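Local coordinates for protein Methylcobalamin\: coenzyme M methyltransferase (PDB 4AY7) that transfers a methyl group from a methylated corrinoid to coenzyme M in methanogenesis, using a zinc ion held in a TIM-barrel fold, at residues A[207-212]-A[243-248]; A[156-161]-A[212-217]. All coordinates share one frame; numbering follows the deposited sequence.

Contact 1: residues A[207-212]-A[243-248]; sequences IAIADP and TVLHIC. With ZN (zinc ion), chain C.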
loop_
_atom_site.group_PDB
_atom_site.type_symbol
_atom_site.label_atom_id
_atom_site.label_comp_id
_atom_site.label_asym_id
_atom_site.label_seq_id
_atom_site.Cartn_x
_atom_site.Cartn_y
_atom_site.Cartn_z
ATOM N N ILE A 207 -1.208 -3.552 7.716
ATOM C CA ILE A 207 -0.442 -3.962 6.547
ATOM C C ILE A 207 -1.315 -3.502 5.414
ATOM O O ILE A 207 -2.445 -3.937 5.360
ATOM C CB ILE A 207 -0.134 -5.500 6.425
ATOM C CG1 ILE A 207 0.588 -5.928 7.702
ATOM C CG2 ILE A 207 0.648 -5.764 5.131
ATOM C CD1 ILE A 207 1.970 -5.239 7.907
ATOM N N ALA A 208 -0.757 -2.674 4.538
ATOM C CA ALA A 208 -1.360 -2.223 3.313
ATOM C C ALA A 208 -0.701 -2.789 2.068
ATOM O O ALA A 208 0.515 -2.533 1.778
ATOM C CB ALA A 208 -1.299 -0.714 3.264
ATOM N N ILE A 209 -1.443 -3.603 1.307
ATOM C CA ILE A 209 -0.854 -4.162 0.138
ATOM C C ILE A 209 -1.278 -3.400 -1.090
ATOM O O ILE A 209 -2.412 -2.960 -1.210
ATOM C CB ILE A 209 -1.124 -5.657 -0.010
ATOM C CG1 ILE A 209 -2.557 -5.945 -0.382
ATOM C CG2 ILE A 209 -0.675 -6.418 1.270
ATOM C CD1 ILE A 209 -2.869 -7.425 -0.578
ATOM N N ALA A 210 -0.363 -3.254 -2.010
ATOM C CA ALA A 210 -0.635 -2.613 -3.260
ATOM C C ALA A 210 -0.539 -3.676 -4.313
ATOM O O ALA A 210 0.508 -4.299 -4.464
ATOM C CB ALA A 210 0.320 -1.447 -3.499
ATOM N N ASP A 211 -1.600 -3.923 -5.058
ATOM C CA ASP A 211 -1.596 -4.986 -5.966
ATOM C C ASP A 211 -2.020 -4.561 -7.351
ATOM O O ASP A 211 -3.056 -4.959 -7.826
ATOM C CB ASP A 211 -2.497 -6.126 -5.423
ATOM C CG ASP A 211 -1.911 -7.543 -5.689
ATOM O OD1 ASP A 211 -1.108 -7.643 -6.639
ATOM O OD2 ASP A 211 -2.297 -8.554 -4.992
ATOM N N PRO A 212 -1.197 -3.780 -8.023
ATOM C CA PRO A 212 -1.608 -3.258 -9.321
ATOM C C PRO A 212 -1.916 -4.289 -10.405
ATOM O O PRO A 212 -2.714 -4.000 -11.262
ATOM C CB PRO A 212 -0.432 -2.386 -9.716
ATOM C CG PRO A 212 0.730 -2.945 -8.965
ATOM C CD PRO A 212 0.070 -3.192 -7.624
ATOM N N THR A 243 -5.744 -5.032 7.881
ATOM C CA THR A 243 -5.181 -4.917 6.537
ATOM C C THR A 243 -5.990 -3.972 5.631
ATOM O O THR A 243 -7.202 -3.750 5.837
ATOM C CB THR A 243 -5.080 -6.277 5.851
ATOM O OG1 THR A 243 -6.371 -6.814 5.769
ATOM C CG2 THR A 243 -4.185 -7.295 6.605
ATOM N N VAL A 244 -5.324 -3.506 4.585
ATOM C CA VAL A 244 -5.857 -2.608 3.579
ATOM C C VAL A 244 -5.401 -3.089 2.200
ATOM O O VAL A 244 -4.227 -3.425 1.992
ATOM C CB VAL A 244 -5.398 -1.135 3.833
ATOM C CG1 VAL A 244 -5.874 -0.190 2.741
ATOM C CG2 VAL A 244 -5.957 -0.594 5.142
ATOM N N LEU A 245 -6.308 -3.099 1.238
ATOM C CA LEU A 245 -6.023 -3.505 -0.120
ATOM C C LEU A 245 -6.117 -2.274 -1.024
ATOM O O LEU A 245 -7.161 -1.627 -1.103
ATOM C CB LEU A 245 -7.024 -4.548 -0.579
ATOM C CG LEU A 245 -7.032 -4.879 -2.031
ATOM C CD1 LEU A 245 -5.696 -5.598 -2.307
ATOM C CD2 LEU A 245 -8.152 -5.844 -2.343
ATOM N N HIS A 246 -5.029 -2.012 -1.730
ATOM C CA HIS A 246 -4.988 -0.933 -2.692
ATOM C C HIS A 246 -4.827 -1.479 -4.086
ATOM O O HIS A 246 -3.795 -2.161 -4.347
ATOM C CB HIS A 246 -3.882 0.014 -2.334
ATOM C CG HIS A 246 -3.673 1.065 -3.392
ATOM N ND1 HIS A 246 -4.347 2.199 -3.409
ATOM C CD2 HIS A 246 -2.883 1.075 -4.536
ATOM C CE1 HIS A 246 -4.075 2.900 -4.519
ATOM N NE2 HIS A 246 -3.135 2.259 -5.176
ATOM N N ILE A 247 -5.752 -1.211 -4.995
ATOM C CA ILE A 247 -5.605 -1.705 -6.380
ATOM C C ILE A 247 -5.790 -0.488 -7.241
ATOM O O ILE A 247 -6.817 0.203 -7.147
ATOM C CB ILE A 247 -6.591 -2.820 -6.794
ATOM C CG1 ILE A 247 -6.336 -4.114 -6.000
ATOM C CG2 ILE A 247 -6.506 -3.170 -8.302
ATOM C CD1 ILE A 247 -7.323 -5.261 -6.355
ATOM N N CYS A 248 -4.731 -0.156 -7.981
ATOM C CA CYS A 248 -4.685 1.088 -8.735
ATOM C C CYS A 248 -5.652 0.911 -9.896
ATOM O O CYS A 248 -5.903 -0.206 -10.341
ATOM C CB CYS A 248 -3.300 1.290 -9.423
ATOM S SG CYS A 248 -1.852 0.922 -8.431
HETATM ZN ZN ZN C . -2.548 2.894 -7.236
#

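Contact 2: residues A[156-161]-A[212-217]; sequences GPVTVA and PVASPD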
loop_
_atom_site.group_PDB
_atom_site.type_symbol
_atom_site.label_atom_id
_atom_site.label_comp_id
_atom_site.label_asym_id
_atom_site.label_seq_id
_atom_site.Cartn_x
_atom_site.Cartn_y
_atom_site.Cartn_z
ATOM N N GLY A 156 1.338 -6.910 -3.267
ATOM C CA GLY A 156 0.354 -7.920 -2.887
ATOM C C GLY A 156 0.588 -9.209 -3.679
ATOM O O GLY A 156 1.410 -9.231 -4.637
ATOM N N PRO A 157 -0.136 -10.271 -3.337
ATOM C CA PRO A 157 0.223 -11.559 -3.906
ATOM C C PRO A 157 0.043 -11.668 -5.403
ATOM O O PRO A 157 0.799 -12.410 -6.054
ATOM C CB PRO A 157 -0.644 -12.553 -3.176
ATOM C CG PRO A 157 -1.651 -11.796 -2.404
ATOM C CD PRO A 157 -1.171 -10.376 -2.287
ATOM N N VAL A 158 -0.869 -10.920 -5.993
ATOM C CA VAL A 158 -1.033 -11.039 -7.425
ATOM C C VAL A 158 0.243 -10.480 -8.095
ATOM O O VAL A 158 0.831 -11.069 -9.002
ATOM C CB VAL A 158 -2.295 -10.379 -7.928
ATOM C CG1 VAL A 158 -2.463 -10.521 -9.442
ATOM C CG2 VAL A 158 -3.493 -10.972 -7.170
ATOM N N THR A 159 0.654 -9.293 -7.659
ATOM C CA THR A 159 1.837 -8.655 -8.206
ATOM C C THR A 159 3.110 -9.464 -7.927
ATOM O O THR A 159 3.968 -9.552 -8.803
ATOM C CB THR A 159 1.850 -7.215 -7.671
ATOM O OG1 THR A 159 0.683 -6.565 -8.206
ATOM C CG2 THR A 159 3.118 -6.391 -8.100
ATOM N N VAL A 160 3.191 -10.108 -6.751
ATOM C CA VAL A 160 4.328 -10.966 -6.426
ATOM C C VAL A 160 4.352 -12.163 -7.363
ATOM O O VAL A 160 5.417 -12.482 -7.882
ATOM C CB VAL A 160 4.283 -11.510 -4.966
ATOM C CG1 VAL A 160 5.303 -12.610 -4.781
ATOM C CG2 VAL A 160 4.467 -10.365 -3.974
ATOM N N ALA A 161 3.200 -12.770 -7.656
ATOM C CA ALA A 161 3.186 -13.918 -8.540
ATOM C C ALA A 161 3.648 -13.501 -9.934
ATOM O O ALA A 161 4.435 -14.186 -10.577
ATOM C CB ALA A 161 1.793 -14.507 -8.641
ATOM N N PRO A 212 -1.197 -3.780 -8.023
ATOM C CA PRO A 212 -1.608 -3.258 -9.321
ATOM C C PRO A 212 -1.916 -4.289 -10.405
ATOM O O PRO A 212 -2.714 -4.000 -11.262
ATOM C CB PRO A 212 -0.432 -2.386 -9.716
ATOM C CG PRO A 212 0.730 -2.945 -8.965
ATOM C CD PRO A 212 0.070 -3.192 -7.624
ATOM N N VAL A 213 -1.247 -5.446 -10.428
ATOM C CA VAL A 213 -1.534 -6.492 -11.427
ATOM C C VAL A 213 -3.019 -6.981 -11.344
ATOM O O VAL A 213 -3.557 -7.470 -12.320
ATOM C CB VAL A 213 -0.445 -7.629 -11.373
ATOM C CG1 VAL A 213 -0.693 -8.736 -12.415
ATOM C CG2 VAL A 213 0.939 -7.027 -11.693
ATOM N N ALA A 214 -3.631 -6.884 -10.189
ATOM C CA ALA A 214 -5.023 -7.327 -10.031
ATOM C C ALA A 214 -6.034 -6.343 -10.657
ATOM O O ALA A 214 -7.235 -6.645 -10.732
ATOM C CB ALA A 214 -5.298 -7.585 -8.542
ATOM N N SER A 215 -5.557 -5.194 -11.112
ATOM C CA SER A 215 -6.376 -4.172 -11.750
ATOM C C SER A 215 -7.036 -4.662 -13.025
ATOM O O SER A 215 -6.446 -5.405 -13.770
ATOM C CB SER A 215 -5.530 -2.949 -12.038
ATOM O OG SER A 215 -6.273 -1.938 -12.711
ATOM N N PRO A 216 -8.316 -4.303 -13.249
ATOM C CA PRO A 216 -8.949 -4.574 -14.522
ATOM C C PRO A 216 -8.151 -3.969 -15.673
ATOM O O PRO A 216 -8.351 -4.341 -16.818
ATOM C CB PRO A 216 -10.322 -3.863 -14.373
ATOM C CG PRO A 216 -10.579 -3.972 -12.904
ATOM C CD PRO A 216 -9.228 -3.584 -12.346
ATOM N N ASP A 217 -7.271 -3.005 -15.409
ATOM C CA ASP A 217 -6.452 -2.490 -16.478
ATOM C C ASP A 217 -5.485 -3.559 -16.998
ATOM O O ASP A 217 -5.051 -3.438 -18.137
ATOM C CB ASP A 217 -5.637 -1.284 -16.038
ATOM C CG ASP A 217 -6.502 -0.081 -15.694
ATOM O OD1 ASP A 217 -7.472 0.152 -16.428
ATOM O OD2 ASP A 217 -6.217 0.637 -14.701
#

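Contact 1: residues A[207-212]-A[243-248]
P212 rests against a zinc ligand: its CB lies 3.8 Å from C248 SG, just beyond the C-terminal ends of two neighbouring parallel strands, beside the zinc site. The zinc ion takes H246 NE2 at 2.2 Å and C248 SG at 2.4 Å, and C325 SG joins them as a third protein ligand. With CG anti to its backbone N (chi1 173°), H246 sends its ring off the same face of the sheet as A210, whose CB approaches the ring obliquely at CD2. Its ND1 is hydrogen-bonded to S267 OG, so both ring nitrogens are engaged and the rotation of the imidazole is fixed.

Behind the site the backbones are joined in register, A208 beside V244 and A210 beside H246. Of the four backbone hydrogen bonds between the segments, H246 N donates to I209 O at 2.8 Å, while D211 N returns to H246 O at an N-H...O angle of 165°. Thus the backbone of the zinc-binding histidine is held on both its N-H and its carbonyl. On the other face I209 CG1 meets L245 CD1 at 3.7 Å.

These are the two strands of a beta-alpha-beta unit of the barrel. The connecting helix 221-238 packs through L232 and F235 on I209, and strand 150-155 adjoins strand 206-210 on its other edge.

Contact 2: residues A[156-161]-A[212-217]
T159, in the first turn of helix 157-165, reaches the short 3-10 turn 212-214 through its side chain. Its CB lies 4.1 Å from V213 CG2. One atom further, OG1 accepts the backbone N-H of V213 at 3.1 Å and an angle of 161°, and it also touches P212 CD at 3.5 Å. The hydroxyl is placed there by its first torsion (chi1 -64°), which sets OG1 anti to the carbonyl carbon; the same oxygen is hydrogen-bonded to D211 OD1. One hydroxyl thus links helix 157-165 both to D211, just after strand 206-210, and to the V213 N-H in the 3-10 turn.

Both segments follow neighbouring parallel strands of the TIM barrel: a helix begins after strand 150-155, with G156 at its N-cap position, and the loop after strand 206-210 bends alongside it. A valine in place of T159 would probably leave the V213 N-H without its acceptor and D211 OD1 without its hydroxyl partner, freeing the turn to shift.

V158 completes the apolar side. Its CG1 meets V213 CG1 at 3.9 Å, the two side chains set obliquely, while CG2 faces A214 CB at 4.1 Å. F170 of helix 167-176 touches both valines, and L228 of helix 221-238 packs on V158 and A214.

Contacts 1 and 2 have centres about 9 Å apart and share P212, which opens the 3-10 turn shortly after strand 206-210. Along the chain the order is 156-161, 207-212 running into 212-217, then 243-248, and these regions lie at or just beyond the C-terminal ends of three successive parallel strands of the barrel, 150-155, 206-210 and 242-246. D211 joins the contacts directly: its OD2 probably accepts the backbone N-H of V158, near the start of helix 157-165. S215 OG is hydrogen-bonded to C248 O, tying the loop to the backbone of a zinc-binding cysteine. Residues 212-217 therefore bridge helix 157-165 and the zinc-binding segment 243-248, consistent with an active site at the C-terminal ends of the strands.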